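Local coordinates for membrane lipoprotein family protein (Aeropyrum pernix, PDB 4PEV) that probably serves as the adenosine-binding solute receptor of an ABC transporter, a membrane lipoprotein of the BMP family, at residues L58-G63 with A97-V102; Y112-L117 with K310-G315; E161-V166 with V250-A255. One frame throughout, in Å; residues are numbered along the deposited sequence.

Contact 1: L58-G63 with A97-V102. With ADN (adenosine), chain F.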
ATOM      1  N   LEU C  58       1.450 -10.246 -14.667  1.00 27.04           N
ATOM      2  CA  LEU C  58       1.680  -9.211 -15.631  1.00 27.28           C
ATOM      3  C   LEU C  58       1.690  -7.914 -14.839  1.00 28.68           C
ATOM      4  O   LEU C  58       0.653  -7.445 -14.378  1.00 29.73           O
ATOM      5  CB  LEU C  58       0.567  -9.287 -16.680  1.00 26.56           C
ATOM      6  CG  LEU C  58       0.699  -8.740 -18.106  1.00 26.28           C
ATOM      7  CD1 LEU C  58       2.120  -8.728 -18.648  1.00 26.23           C
ATOM      8  CD2 LEU C  58      -0.217  -9.516 -19.034  1.00 25.19           C
ATOM      9  N   PHE C  59       2.885  -7.378 -14.629  1.00 29.71           N
ATOM     10  CA  PHE C  59       3.051  -6.173 -13.859  1.00 30.58           C
ATOM     11  C   PHE C  59       2.681  -4.940 -14.655  1.00 34.37           C
ATOM     12  O   PHE C  59       2.583  -4.936 -15.884  1.00 33.76           O
ATOM     13  CB  PHE C  59       4.483  -6.045 -13.319  1.00 30.16           C
ATOM     14  CG  PHE C  59       4.861  -7.129 -12.339  1.00 28.78           C
ATOM     15  CD1 PHE C  59       4.213  -7.233 -11.104  1.00 28.73           C
ATOM     16  CD2 PHE C  59       5.854  -8.056 -12.654  1.00 27.23           C
ATOM     17  CE1 PHE C  59       4.553  -8.246 -10.202  1.00 28.72           C
ATOM     18  CE2 PHE C  59       6.206  -9.058 -11.758  1.00 27.39           C
ATOM     19  CZ  PHE C  59       5.555  -9.157 -10.531  1.00 28.33           C
ATOM     20  N   ASP C  60       2.479  -3.879 -13.900  1.00 41.00           N
ATOM     21  CA  ASP C  60       2.009  -2.622 -14.414  1.00 43.92           C
ATOM     22  C   ASP C  60       3.213  -1.874 -14.927  1.00 46.55           C
ATOM     23  O   ASP C  60       3.448  -1.787 -16.115  1.00 49.38           O
ATOM     24  CB  ASP C  60       1.358  -1.834 -13.260  1.00 45.41           C
ATOM     25  CG  ASP C  60       0.134  -1.151 -13.668  1.00 46.32           C
ATOM     26  OD1 ASP C  60      -0.207  -1.286 -14.855  1.00 52.13           O
ATOM     27  OD2 ASP C  60      -0.497  -0.507 -12.813  1.00 45.58           O
ATOM     28  N   VAL C  61       4.003  -1.379 -13.988  1.00 50.93           N
ATOM     29  CA  VAL C  61       5.007  -0.386 -14.266  1.00 53.45           C
ATOM     30  C   VAL C  61       6.363  -0.997 -13.956  1.00 56.13           C
ATOM     31  O   VAL C  61       7.203  -1.155 -14.845  1.00 58.59           O
ATOM     32  CB  VAL C  61       4.777   0.857 -13.378  1.00 52.83           C
ATOM     33  CG1 VAL C  61       5.900   1.869 -13.554  1.00 53.34           C
ATOM     34  CG2 VAL C  61       3.418   1.478 -13.678  1.00 52.04           C
ATOM     35  N   GLY C  62       6.540  -1.389 -12.698  1.00 53.73           N
ATOM     36  CA  GLY C  62       7.856  -1.624 -12.161  1.00 51.69           C
ATOM     37  C   GLY C  62       8.404  -3.003 -12.380  1.00 49.62           C
ATOM     38  O   GLY C  62       9.538  -3.154 -12.834  1.00 54.87           O
ATOM     39  N   GLY C  63       7.609  -4.011 -12.054  1.00 45.85           N
ATOM     40  CA  GLY C  63       8.147  -5.350 -11.805  1.00 41.93           C
ATOM     41  C   GLY C  63       8.669  -5.505 -10.376  1.00 38.31           C
ATOM     42  O   GLY C  63       8.509  -4.618  -9.536  1.00 36.14           O
ATOM     43  N   ALA C  97       2.023   2.544 -23.623  1.00 26.29           N
ATOM     44  CA  ALA C  97       1.463   2.361 -24.969  1.00 25.39           C
ATOM     45  C   ALA C  97       1.161   0.909 -25.338  1.00 24.98           C
ATOM     46  O   ALA C  97       0.160   0.608 -25.992  1.00 23.78           O
ATOM     47  CB  ALA C  97       2.423   2.943 -26.000  1.00 25.50           C
ATOM     48  N   VAL C  98       2.055   0.016 -24.931  1.00 25.12           N
ATOM     49  CA  VAL C  98       2.059  -1.358 -25.414  1.00 25.44           C
ATOM     50  C   VAL C  98       1.246  -2.354 -24.540  1.00 27.20           C
ATOM     51  O   VAL C  98       1.103  -3.518 -24.898  1.00 28.45           O
ATOM     52  CB  VAL C  98       3.525  -1.808 -25.595  1.00 24.60           C
ATOM     53  CG1 VAL C  98       4.150  -2.177 -24.264  1.00 24.91           C
ATOM     54  CG2 VAL C  98       3.642  -2.958 -26.582  1.00 24.83           C
HETATM   55  N   MSE C  99       0.677  -1.896 -23.429  1.00 29.04           N
HETATM   56  CA  MSE C  99       0.006  -2.788 -22.489  1.00 31.76           C
HETATM   57  C   MSE C  99      -1.082  -3.589 -23.118  1.00 30.81           C
HETATM   58  O   MSE C  99      -1.176  -4.787 -22.878  1.00 28.42           O
HETATM   59  CB  MSE C  99      -0.590  -1.984 -21.341  1.00 36.07           C
HETATM   60  CG  MSE C  99       0.518  -1.491 -20.409  1.00 40.81           C
HETATM   61 SE   MSE C  99      -0.204  -0.822 -18.695  1.00 49.58          SE
HETATM   62  CE  MSE C  99      -0.505   1.042 -19.267  1.00 49.18           C
ATOM     63  N   GLU C 100      -1.907  -2.941 -23.942  1.00 32.39           N
ATOM     64  CA  GLU C 100      -3.071  -3.609 -24.542  1.00 32.48           C
ATOM     65  C   GLU C 100      -2.673  -4.711 -25.521  1.00 29.71           C
ATOM     66  O   GLU C 100      -3.263  -5.798 -25.517  1.00 28.03           O
ATOM     67  CB  GLU C 100      -3.990  -2.611 -25.252  1.00 34.62           C
ATOM     68  CG  GLU C 100      -5.372  -3.186 -25.575  1.00 37.37           C
ATOM     69  CD  GLU C 100      -6.155  -2.361 -26.590  1.00 41.03           C
ATOM     70  OE1 GLU C 100      -7.136  -2.900 -27.163  1.00 43.10           O
ATOM     71  OE2 GLU C 100      -5.798  -1.178 -26.811  1.00 40.51           O
ATOM     72  N   SER C 101      -1.686  -4.416 -26.359  1.00 27.75           N
ATOM     73  CA  SER C 101      -1.191  -5.367 -27.338  1.00 27.76           C
ATOM     74  C   SER C 101      -0.600  -6.614 -26.701  1.00 28.06           C
ATOM     75  O   SER C 101      -0.773  -7.732 -27.187  1.00 28.79           O
ATOM     76  CB  SER C 101      -0.120  -4.721 -28.184  1.00 27.57           C
ATOM     77  OG  SER C 101       0.308  -5.667 -29.136  1.00 29.25           O
ATOM     78  N   VAL C 102       0.115  -6.389 -25.613  1.00 28.07           N
ATOM     79  CA  VAL C 102       0.757  -7.439 -24.833  1.00 28.44           C
ATOM     80  C   VAL C 102      -0.278  -8.319 -24.114  1.00 29.13           C
ATOM     81  O   VAL C 102      -0.136  -9.562 -24.017  1.00 29.73           O
ATOM     82  CB  VAL C 102       1.754  -6.767 -23.845  1.00 28.32           C
ATOM     83  CG1 VAL C 102       1.932  -7.545 -22.557  1.00 29.28           C
ATOM     84  CG2 VAL C 102       3.078  -6.554 -24.542  1.00 28.37           C
TER
HETATM   85  O5' ADN F 501       3.004   1.695  -2.758  1.00 24.76           O
HETATM   86  C5' ADN F 501       1.742   2.313  -2.441  1.00 24.46           C
HETATM   87  C4' ADN F 501       0.575   1.937  -3.359  1.00 25.00           C
HETATM   88  O4' ADN F 501       0.772   2.401  -4.697  1.00 25.17           O
HETATM   89  C3' ADN F 501       0.270   0.451  -3.523  1.00 25.42           C
HETATM   90  O3' ADN F 501      -0.474  -0.077  -2.420  1.00 24.73           O
HETATM   91  C2' ADN F 501      -0.493   0.426  -4.844  1.00 25.15           C
HETATM   92  O2' ADN F 501      -1.883   0.745  -4.700  1.00 24.87           O
HETATM   93  C1' ADN F 501       0.189   1.507  -5.641  1.00 25.20           C
HETATM   94  N9  ADN F 501       1.269   0.952  -6.479  1.00 26.41           N
HETATM   95  C8  ADN F 501       2.524   0.622  -6.093  1.00 26.73           C
HETATM   96  N7  ADN F 501       3.255   0.153  -7.140  1.00 27.31           N
HETATM   97  C5  ADN F 501       2.445   0.195  -8.219  1.00 28.16           C
HETATM   98  C6  ADN F 501       2.544  -0.149  -9.653  1.00 28.08           C
HETATM   99  N6  ADN F 501       3.694  -0.647 -10.145  1.00 28.70           N
HETATM  100  N1  ADN F 501       1.456   0.038 -10.441  1.00 28.31           N
HETATM  101  C2  ADN F 501       0.291   0.525  -9.961  1.00 27.77           C
HETATM  102  N3  ADN F 501       0.128   0.856  -8.674  1.00 28.04           N
HETATM  103  C4  ADN F 501       1.140   0.715  -7.776  1.00 27.80           C
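L58, at the end of strand 54-59, and D60, in the loop after it, meet V102 and M99 of helix 99-108. This is strand-on-helix packing in a sheet lobe of a type 1 periplasmic binding protein fold. Two separate touches carry it. L58 turns its CG anti to the backbone N (chi1 -157°), and its CD1 meets CG1 of V102 at 4.1 Å. Nearer the pocket, M99 is a selenomethionine. Its CG lies anti to the carbonyl carbon (chi1 -73°) and the chain runs on extended through chi2 (-166°), which carries SE to 3.9 Å from OD1 of D60. The contact is small, and no hydrogen bond joins the two segments. The D60 CB points away from the helix, but the carboxylate reaches back, and its two oxygens have different partners. OD1 faces M99, while OD2 takes a hydrogen bond from L121 N and lies close to the adenine. W122 also packs on L58, D60 and M99. Without the carboxylate, as with an alanine here, L121 N would probably lose this acceptor and adenine N1 its acidic neighbour. V61 borders the base too, its CB near N6. OD2 of D60 lies 3.1 Å from N1 of adenosine.

Contact 2: Y112-L117 with K310-G315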
ATOM      1  N   TYR C 112      -1.981 -19.713 -20.979  1.00 27.79           N
ATOM      2  CA  TYR C 112      -2.217 -19.400 -19.579  1.00 26.42           C
ATOM      3  C   TYR C 112      -3.655 -19.656 -19.148  1.00 25.73           C
ATOM      4  O   TYR C 112      -4.597 -19.085 -19.690  1.00 24.32           O
ATOM      5  CB  TYR C 112      -1.835 -17.948 -19.293  1.00 25.41           C
ATOM      6  CG  TYR C 112      -0.426 -17.674 -19.670  1.00 24.67           C
ATOM      7  CD1 TYR C 112       0.614 -18.148 -18.900  1.00 25.26           C
ATOM      8  CD2 TYR C 112      -0.127 -16.973 -20.814  1.00 25.01           C
ATOM      9  CE1 TYR C 112       1.929 -17.935 -19.266  1.00 25.54           C
ATOM     10  CE2 TYR C 112       1.174 -16.735 -21.187  1.00 24.82           C
ATOM     11  CZ  TYR C 112       2.194 -17.217 -20.409  1.00 25.82           C
ATOM     12  OH  TYR C 112       3.484 -16.975 -20.785  1.00 26.84           O
ATOM     13  N   ASP C 113      -3.792 -20.504 -18.137  1.00 26.65           N
ATOM     14  CA  ASP C 113      -5.072 -20.786 -17.531  1.00 28.58           C
ATOM     15  C   ASP C 113      -5.614 -19.537 -16.834  1.00 28.75           C
ATOM     16  O   ASP C 113      -6.816 -19.286 -16.840  1.00 31.41           O
ATOM     17  CB  ASP C 113      -4.934 -21.969 -16.573  1.00 29.75           C
ATOM     18  CG  ASP C 113      -4.385 -23.215 -17.272  1.00 31.97           C
ATOM     19  OD1 ASP C 113      -5.156 -23.958 -17.930  1.00 33.66           O
ATOM     20  OD2 ASP C 113      -3.162 -23.441 -17.191  1.00 34.25           O
ATOM     21  N   LEU C 114      -4.716 -18.743 -16.265  1.00 28.77           N
ATOM     22  CA  LEU C 114      -5.064 -17.475 -15.613  1.00 27.75           C
ATOM     23  C   LEU C 114      -4.032 -16.409 -16.002  1.00 27.21           C
ATOM     24  O   LEU C 114      -2.818 -16.685 -16.081  1.00 26.67           O
ATOM     25  CB  LEU C 114      -5.085 -17.646 -14.085  1.00 26.61           C
ATOM     26  CG  LEU C 114      -5.506 -16.466 -13.199  1.00 26.46           C
ATOM     27  CD1 LEU C 114      -6.962 -16.083 -13.397  1.00 26.24           C
ATOM     28  CD2 LEU C 114      -5.248 -16.796 -11.740  1.00 26.78           C
ATOM     29  N   ILE C 115      -4.524 -15.204 -16.260  1.00 25.67           N
ATOM     30  CA  ILE C 115      -3.657 -14.060 -16.428  1.00 25.37           C
ATOM     31  C   ILE C 115      -3.928 -13.151 -15.239  1.00 25.97           C
ATOM     32  O   ILE C 115      -5.066 -12.733 -15.019  1.00 26.43           O
ATOM     33  CB  ILE C 115      -3.888 -13.350 -17.773  1.00 25.09           C
ATOM     34  CG1 ILE C 115      -3.518 -14.293 -18.929  1.00 25.02           C
ATOM     35  CG2 ILE C 115      -3.054 -12.071 -17.866  1.00 25.14           C
ATOM     36  CD1 ILE C 115      -3.796 -13.721 -20.302  1.00 25.11           C
ATOM     37  N   VAL C 116      -2.879 -12.880 -14.463  1.00 25.81           N
ATOM     38  CA  VAL C 116      -2.978 -12.049 -13.278  1.00 26.05           C
ATOM     39  C   VAL C 116      -2.443 -10.665 -13.594  1.00 26.45           C
ATOM     40  O   VAL C 116      -1.307 -10.519 -14.034  1.00 28.34           O
ATOM     41  CB  VAL C 116      -2.189 -12.641 -12.103  1.00 25.73           C
ATOM     42  CG1 VAL C 116      -2.240 -11.708 -10.903  1.00 25.62           C
ATOM     43  CG2 VAL C 116      -2.748 -14.002 -11.734  1.00 25.64           C
ATOM     44  N   LEU C 117      -3.262  -9.651 -13.350  1.00 26.28           N
ATOM     45  CA  LEU C 117      -2.930  -8.294 -13.756  1.00 27.21           C
ATOM     46  C   LEU C 117      -2.730  -7.413 -12.531  1.00 26.70           C
ATOM     47  O   LEU C 117      -3.680  -7.094 -11.812  1.00 25.14           O
ATOM     48  CB  LEU C 117      -4.031  -7.748 -14.670  1.00 27.92           C
ATOM     49  CG  LEU C 117      -4.240  -8.565 -15.954  1.00 27.53           C
ATOM     50  CD1 LEU C 117      -5.495  -8.114 -16.665  1.00 27.89           C
ATOM     51  CD2 LEU C 117      -3.037  -8.468 -16.880  1.00 26.73           C
ATOM     52  N   LYS C 310      -5.382 -20.285  -6.669  1.00 32.13           N
ATOM     53  CA  LYS C 310      -5.936 -21.488  -6.040  1.00 34.43           C
ATOM     54  C   LYS C 310      -7.326 -21.777  -6.602  1.00 34.17           C
ATOM     55  O   LYS C 310      -7.586 -22.871  -7.091  1.00 34.69           O
ATOM     56  CB  LYS C 310      -6.008 -21.330  -4.527  1.00 37.01           C
ATOM     57  CG  LYS C 310      -6.090 -22.646  -3.798  1.00 41.67           C
ATOM     58  CD  LYS C 310      -6.317 -22.444  -2.315  1.00 47.00           C
ATOM     59  CE  LYS C 310      -6.068 -23.738  -1.553  1.00 51.31           C
ATOM     60  NZ  LYS C 310      -6.808 -23.723  -0.263  1.00 54.31           N
ATOM     61  N   ASP C 311      -8.203 -20.777  -6.569  1.00 34.42           N
ATOM     62  CA  ASP C 311      -9.528 -20.886  -7.183  1.00 34.43           C
ATOM     63  C   ASP C 311      -9.432 -21.583  -8.546  1.00 33.67           C
ATOM     64  O   ASP C 311     -10.147 -22.546  -8.793  1.00 34.92           O
ATOM     65  CB  ASP C 311     -10.201 -19.507  -7.328  1.00 35.14           C
ATOM     66  CG  ASP C 311     -10.839 -18.995  -6.015  1.00 37.25           C
ATOM     67  OD1 ASP C 311     -10.591 -19.559  -4.927  1.00 39.02           O
ATOM     68  OD2 ASP C 311     -11.608 -18.009  -6.071  1.00 39.78           O
ATOM     69  N   VAL C 312      -8.532 -21.137  -9.416  1.00 32.16           N
ATOM     70  CA  VAL C 312      -8.406 -21.773 -10.733  1.00 32.10           C
ATOM     71  C   VAL C 312      -7.955 -23.219 -10.614  1.00 33.13           C
ATOM     72  O   VAL C 312      -8.487 -24.083 -11.298  1.00 33.07           O
ATOM     73  CB  VAL C 312      -7.443 -21.025 -11.670  1.00 31.52           C
ATOM     74  CG1 VAL C 312      -7.192 -21.827 -12.945  1.00 31.34           C
ATOM     75  CG2 VAL C 312      -8.011 -19.656 -12.009  1.00 31.47           C
ATOM     76  N   VAL C 313      -6.989 -23.480  -9.738  1.00 34.42           N
ATOM     77  CA  VAL C 313      -6.441 -24.828  -9.577  1.00 35.38           C
ATOM     78  C   VAL C 313      -7.518 -25.835  -9.158  1.00 37.92           C
ATOM     79  O   VAL C 313      -7.461 -27.012  -9.531  1.00 36.74           O
ATOM     80  CB  VAL C 313      -5.238 -24.829  -8.594  1.00 34.66           C
ATOM     81  CG1 VAL C 313      -4.921 -26.232  -8.078  1.00 34.12           C
ATOM     82  CG2 VAL C 313      -4.006 -24.242  -9.271  1.00 33.49           C
ATOM     83  N   GLU C 314      -8.505 -25.356  -8.403  1.00 42.45           N
ATOM     84  CA  GLU C 314      -9.593 -26.192  -7.898  1.00 44.56           C
ATOM     85  C   GLU C 314     -10.919 -25.964  -8.650  1.00 43.58           C
ATOM     86  O   GLU C 314     -11.984 -26.235  -8.120  1.00 42.76           O
ATOM     87  CB  GLU C 314      -9.740 -25.929  -6.404  1.00 45.70           C
ATOM     88  CG  GLU C 314      -8.398 -26.007  -5.703  1.00 50.26           C
ATOM     89  CD  GLU C 314      -8.500 -26.147  -4.199  1.00 58.68           C
ATOM     90  OE1 GLU C 314      -7.842 -27.057  -3.650  1.00 66.68           O
ATOM     91  OE2 GLU C 314      -9.221 -25.345  -3.560  1.00 68.13           O
ATOM     92  N   GLY C 315     -10.839 -25.462  -9.884  1.00 43.84           N
ATOM     93  CA  GLY C 315     -12.012 -25.166 -10.717  1.00 44.67           C
ATOM     94  C   GLY C 315     -13.158 -24.391 -10.077  1.00 44.99           C
ATOM     95  O   GLY C 315     -14.297 -24.530 -10.509  1.00 43.35           O
TER
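V312 sets its CG2 methyl against the branched end of L114. That methyl is 4.0 Å from CD1 of L114 and also 4.0 Å from CD2, and it is 4.1 Å from CB of L114. It therefore sits across the leucine fork and does not favour one arm. The two side chains run obliquely to each other, and both leave their backbones toward the other segment. CG of L114 is anti to the backbone N (chi1 -176°), and chi2 near 66° turns the fork so that both methyls are equally near CG2 of V312. V312 has the most area buried here. Its other methyl, CG1, reaches the flank of D113, where CB of D113 is 4.3 Å away. Only the aliphatic part of D113 takes part in this touch. Its carboxylate is used elsewhere, with OD2 accepting a hydrogen bond from S54 N. The contact belongs to an alpha-beta-alpha layering. L114 of strand 114-118 faces helix 301-313, whereas I115, the next residue, packs on L103 and A106 of helix 99-108. The helix ends just past V312 in a Schellman motif. G315, with positive phi, is its C-prime residue, and G315 N bonds to O of V312 at 3.1 Å. R316 N reaches back to D311 O. F317 touches V312 from the following loop, and K137 of the adjoining strand touches L114.

Contact 3: E161-V166 with V250-A255. With ADN (adenosine), chain F.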
ATOM      1  N   GLU C 161      -9.414   2.378   4.958  1.00 35.37           N
ATOM      2  CA  GLU C 161      -9.500   1.733   6.246  1.00 37.22           C
ATOM      3  C   GLU C 161      -8.126   1.718   6.908  1.00 38.18           C
ATOM      4  O   GLU C 161      -7.969   2.263   8.007  1.00 41.74           O
ATOM      5  CB  GLU C 161     -10.119   0.328   6.118  1.00 38.52           C
ATOM      6  CG  GLU C 161     -11.558   0.349   5.581  1.00 38.51           C
ATOM      7  CD  GLU C 161     -12.292  -0.995   5.640  1.00 38.09           C
ATOM      8  OE1 GLU C 161     -11.758  -1.995   6.166  1.00 37.34           O
ATOM      9  OE2 GLU C 161     -13.436  -1.049   5.143  1.00 37.68           O
ATOM     10  N   VAL C 162      -7.126   1.151   6.231  1.00 36.65           N
ATOM     11  CA  VAL C 162      -5.766   1.065   6.799  1.00 36.40           C
ATOM     12  C   VAL C 162      -5.022   2.426   6.876  1.00 34.60           C
ATOM     13  O   VAL C 162      -4.328   2.696   7.854  1.00 34.98           O
ATOM     14  CB  VAL C 162      -4.911   0.001   6.064  1.00 36.25           C
ATOM     15  CG1 VAL C 162      -4.430   0.502   4.705  1.00 36.60           C
ATOM     16  CG2 VAL C 162      -3.728  -0.424   6.916  1.00 36.64           C
ATOM     17  N   ALA C 163      -5.164   3.271   5.859  1.00 32.16           N
ATOM     18  CA  ALA C 163      -4.511   4.578   5.845  1.00 31.83           C
ATOM     19  C   ALA C 163      -4.992   5.478   6.981  1.00 33.34           C
ATOM     20  O   ALA C 163      -4.207   6.251   7.541  1.00 34.70           O
ATOM     21  CB  ALA C 163      -4.745   5.269   4.516  1.00 31.13           C
ATOM     22  N   SER C 164      -6.282   5.399   7.303  1.00 32.12           N
ATOM     23  CA  SER C 164      -6.824   6.145   8.429  1.00 30.95           C
ATOM     24  C   SER C 164      -6.152   5.738   9.725  1.00 29.73           C
ATOM     25  O   SER C 164      -5.893   6.588  10.568  1.00 29.59           O
ATOM     26  CB  SER C 164      -8.359   5.979   8.541  1.00 31.50           C
ATOM     27  OG  SER C 164      -8.756   4.649   8.864  1.00 29.60           O
ATOM     28  N   LEU C 165      -5.877   4.450   9.899  1.00 29.00           N
ATOM     29  CA  LEU C 165      -5.186   4.006  11.112  1.00 29.68           C
ATOM     30  C   LEU C 165      -3.787   4.597  11.140  1.00 31.17           C
ATOM     31  O   LEU C 165      -3.306   5.029  12.187  1.00 33.04           O
ATOM     32  CB  LEU C 165      -5.093   2.493  11.176  1.00 29.15           C
ATOM     33  CG  LEU C 165      -6.435   1.781  11.164  1.00 30.33           C
ATOM     34  CD1 LEU C 165      -6.251   0.278  11.307  1.00 30.95           C
ATOM     35  CD2 LEU C 165      -7.319   2.305  12.281  1.00 30.79           C
ATOM     36  N   VAL C 166      -3.150   4.612   9.974  1.00 30.73           N
ATOM     37  CA  VAL C 166      -1.824   5.172   9.807  1.00 30.03           C
ATOM     38  C   VAL C 166      -1.853   6.679  10.075  1.00 30.28           C
ATOM     39  O   VAL C 166      -0.945   7.209  10.709  1.00 31.13           O
ATOM     40  CB  VAL C 166      -1.278   4.836   8.392  1.00 29.43           C
ATOM     41  CG1 VAL C 166      -0.157   5.773   7.974  1.00 28.96           C
ATOM     42  CG2 VAL C 166      -0.819   3.384   8.335  1.00 29.02           C
ATOM     43  N   VAL C 250       7.118  13.101   9.725  1.00 24.24           N
ATOM     44  CA  VAL C 250       6.625  11.749   9.648  1.00 24.28           C
ATOM     45  C   VAL C 250       6.161  11.507   8.226  1.00 24.25           C
ATOM     46  O   VAL C 250       5.344  12.269   7.698  1.00 24.18           O
ATOM     47  CB  VAL C 250       5.461  11.552  10.604  1.00 25.19           C
ATOM     48  CG1 VAL C 250       5.026  10.090  10.602  1.00 25.99           C
ATOM     49  CG2 VAL C 250       5.864  12.016  12.000  1.00 25.51           C
ATOM     50  N   PHE C 251       6.664  10.430   7.629  1.00 24.23           N
ATOM     51  CA  PHE C 251       6.618  10.224   6.189  1.00 24.24           C
ATOM     52  C   PHE C 251       5.994   8.903   5.785  1.00 25.33           C
ATOM     53  O   PHE C 251       6.671   7.875   5.829  1.00 25.35           O
ATOM     54  CB  PHE C 251       8.035  10.220   5.652  1.00 24.14           C
ATOM     55  CG  PHE C 251       8.616  11.569   5.486  1.00 23.67           C
ATOM     56  CD1 PHE C 251       9.303  12.160   6.517  1.00 23.49           C
ATOM     57  CD2 PHE C 251       8.482  12.235   4.289  1.00 23.82           C
ATOM     58  CE1 PHE C 251       9.863  13.402   6.365  1.00 24.07           C
ATOM     59  CE2 PHE C 251       9.022  13.486   4.125  1.00 24.55           C
ATOM     60  CZ  PHE C 251       9.720  14.075   5.169  1.00 24.61           C
ATOM     61  N   TYR C 252       4.736   8.937   5.339  1.00 25.81           N
ATOM     62  CA  TYR C 252       4.031   7.734   4.870  1.00 25.46           C
ATOM     63  C   TYR C 252       4.371   7.420   3.423  1.00 26.22           C
ATOM     64  O   TYR C 252       4.173   8.249   2.538  1.00 27.98           O
ATOM     65  CB  TYR C 252       2.525   7.947   5.001  1.00 24.63           C
ATOM     66  CG  TYR C 252       1.660   6.750   4.764  1.00 23.84           C
ATOM     67  CD1 TYR C 252       2.127   5.454   4.955  1.00 24.42           C
ATOM     68  CD2 TYR C 252       0.326   6.921   4.408  1.00 24.96           C
ATOM     69  CE1 TYR C 252       1.291   4.362   4.756  1.00 25.32           C
ATOM     70  CE2 TYR C 252      -0.528   5.842   4.216  1.00 24.58           C
ATOM     71  CZ  TYR C 252      -0.045   4.569   4.386  1.00 24.94           C
ATOM     72  OH  TYR C 252      -0.895   3.510   4.182  1.00 25.48           O
ATOM     73  N   GLY C 253       4.844   6.210   3.167  1.00 26.94           N
ATOM     74  CA  GLY C 253       5.261   5.824   1.817  1.00 27.10           C
ATOM     75  C   GLY C 253       4.152   5.208   1.002  1.00 26.57           C
ATOM     76  O   GLY C 253       3.799   4.069   1.213  1.00 26.84           O
ATOM     77  N   VAL C 254       3.604   5.962   0.060  1.00 27.36           N
ATOM     78  CA  VAL C 254       2.490   5.470  -0.748  1.00 27.81           C
ATOM     79  C   VAL C 254       2.823   5.516  -2.254  1.00 27.05           C
ATOM     80  O   VAL C 254       1.986   5.874  -3.081  1.00 26.61           O
ATOM     81  CB  VAL C 254       1.187   6.258  -0.465  1.00 28.50           C
ATOM     82  CG1 VAL C 254      -0.021   5.414  -0.838  1.00 29.80           C
ATOM     83  CG2 VAL C 254       1.085   6.666   0.997  1.00 28.88           C
ATOM     84  N   ALA C 255       4.023   5.074  -2.610  1.00 25.88           N
ATOM     85  CA  ALA C 255       4.541   5.269  -3.961  1.00 24.90           C
ATOM     86  C   ALA C 255       5.361   4.098  -4.525  1.00 23.69           C
ATOM     87  O   ALA C 255       6.236   4.305  -5.370  1.00 23.82           O
ATOM     88  CB  ALA C 255       5.373   6.541  -3.977  1.00 25.40           C
TER
HETATM   89  O5' ADN F 501       3.004   1.695  -2.758  1.00 24.76           O
HETATM   90  C5' ADN F 501       1.742   2.313  -2.441  1.00 24.46           C
HETATM   91  C4' ADN F 501       0.575   1.937  -3.359  1.00 25.00           C
HETATM   92  O4' ADN F 501       0.772   2.401  -4.697  1.00 25.17           O
HETATM   93  C3' ADN F 501       0.270   0.451  -3.523  1.00 25.42           C
HETATM   94  O3' ADN F 501      -0.474  -0.077  -2.420  1.00 24.73           O
HETATM   95  C2' ADN F 501      -0.493   0.426  -4.844  1.00 25.15           C
HETATM   96  O2' ADN F 501      -1.883   0.745  -4.700  1.00 24.87           O
HETATM   97  C1' ADN F 501       0.189   1.507  -5.641  1.00 25.20           C
HETATM   98  N9  ADN F 501       1.269   0.952  -6.479  1.00 26.41           N
HETATM   99  C8  ADN F 501       2.524   0.622  -6.093  1.00 26.73           C
HETATM  100  N7  ADN F 501       3.255   0.153  -7.140  1.00 27.31           N
HETATM  101  C5  ADN F 501       2.445   0.195  -8.219  1.00 28.16           C
HETATM  102  C6  ADN F 501       2.544  -0.149  -9.653  1.00 28.08           C
HETATM  103  N6  ADN F 501       3.694  -0.647 -10.145  1.00 28.70           N
HETATM  104  N1  ADN F 501       1.456   0.038 -10.441  1.00 28.31           N
HETATM  105  C2  ADN F 501       0.291   0.525  -9.961  1.00 27.77           C
HETATM  106  N3  ADN F 501       0.128   0.856  -8.674  1.00 28.04           N
HETATM  107  C4  ADN F 501       1.140   0.715  -7.776  1.00 27.80           C
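Y252, V166 and A163 make up this buried contact between strand 248-254 and helix 159-181. Y252 has the most surface covered, and V166 comes next. V166 places its CG1 squarely over the middle of the Y252 ring. CG1 is 3.5 Å from the ring centroid and only 1° off the ring normal, which is a CH-pi contact. All six ring carbons are about equally far from this methyl. The two side chains cross at about a right angle. V166 CG1 is anti to the backbone N. Y252 CG is likewise anti to its own N (chi1 -171°), which carries the ring out toward helix 159-181. The V254 CG2 methyl lies over the opposite face, displaced toward the rim, so the ring is sandwiched between two valines. A163 takes the edge. Its CB is 4.3 Å from CE2 of Y252, near the ring plane, and its CA is 4.1 Å from OH. Y252 is buried, and its OH is hydrogen-bonded to OE1 of Q281. The same strand runs on to the adenosine, where V254 C is 3.4 Å from C5' of adenosine. Around the contact, F201 and Y205 of helix 196-214 meet Y252, and the Y205 ring is turned about 40° to it. I279 of strand 277-282, next to strand 248-254 in the mixed sheet, touches both V166 and Y252. Helix 375-389 packs on S164 and L165 of helix 159-181.

Overall arrangement
Contacts 1 and 2 share the parallel sheet, and their centres are 19 Å apart. Strands 54-59 and 114-118 are neighbours there, joined by a probable hydrogen bond from L58 N to V116 O at 2.8 Å. L58 CD2 also packs on L117 CD2 at 3.7 Å. Contact 3 lies on the other, mixed sheet. Its centre is 27 Å from that of contact 1 and 31 Å from that of contact 2, and it touches neither. Contacts 1 and 3 both reach the adenosine, contact 1 at the base and contact 3 at the C5' end. Contact 2 lies away from the pocket, but the chain loop it closes encloses contact 3.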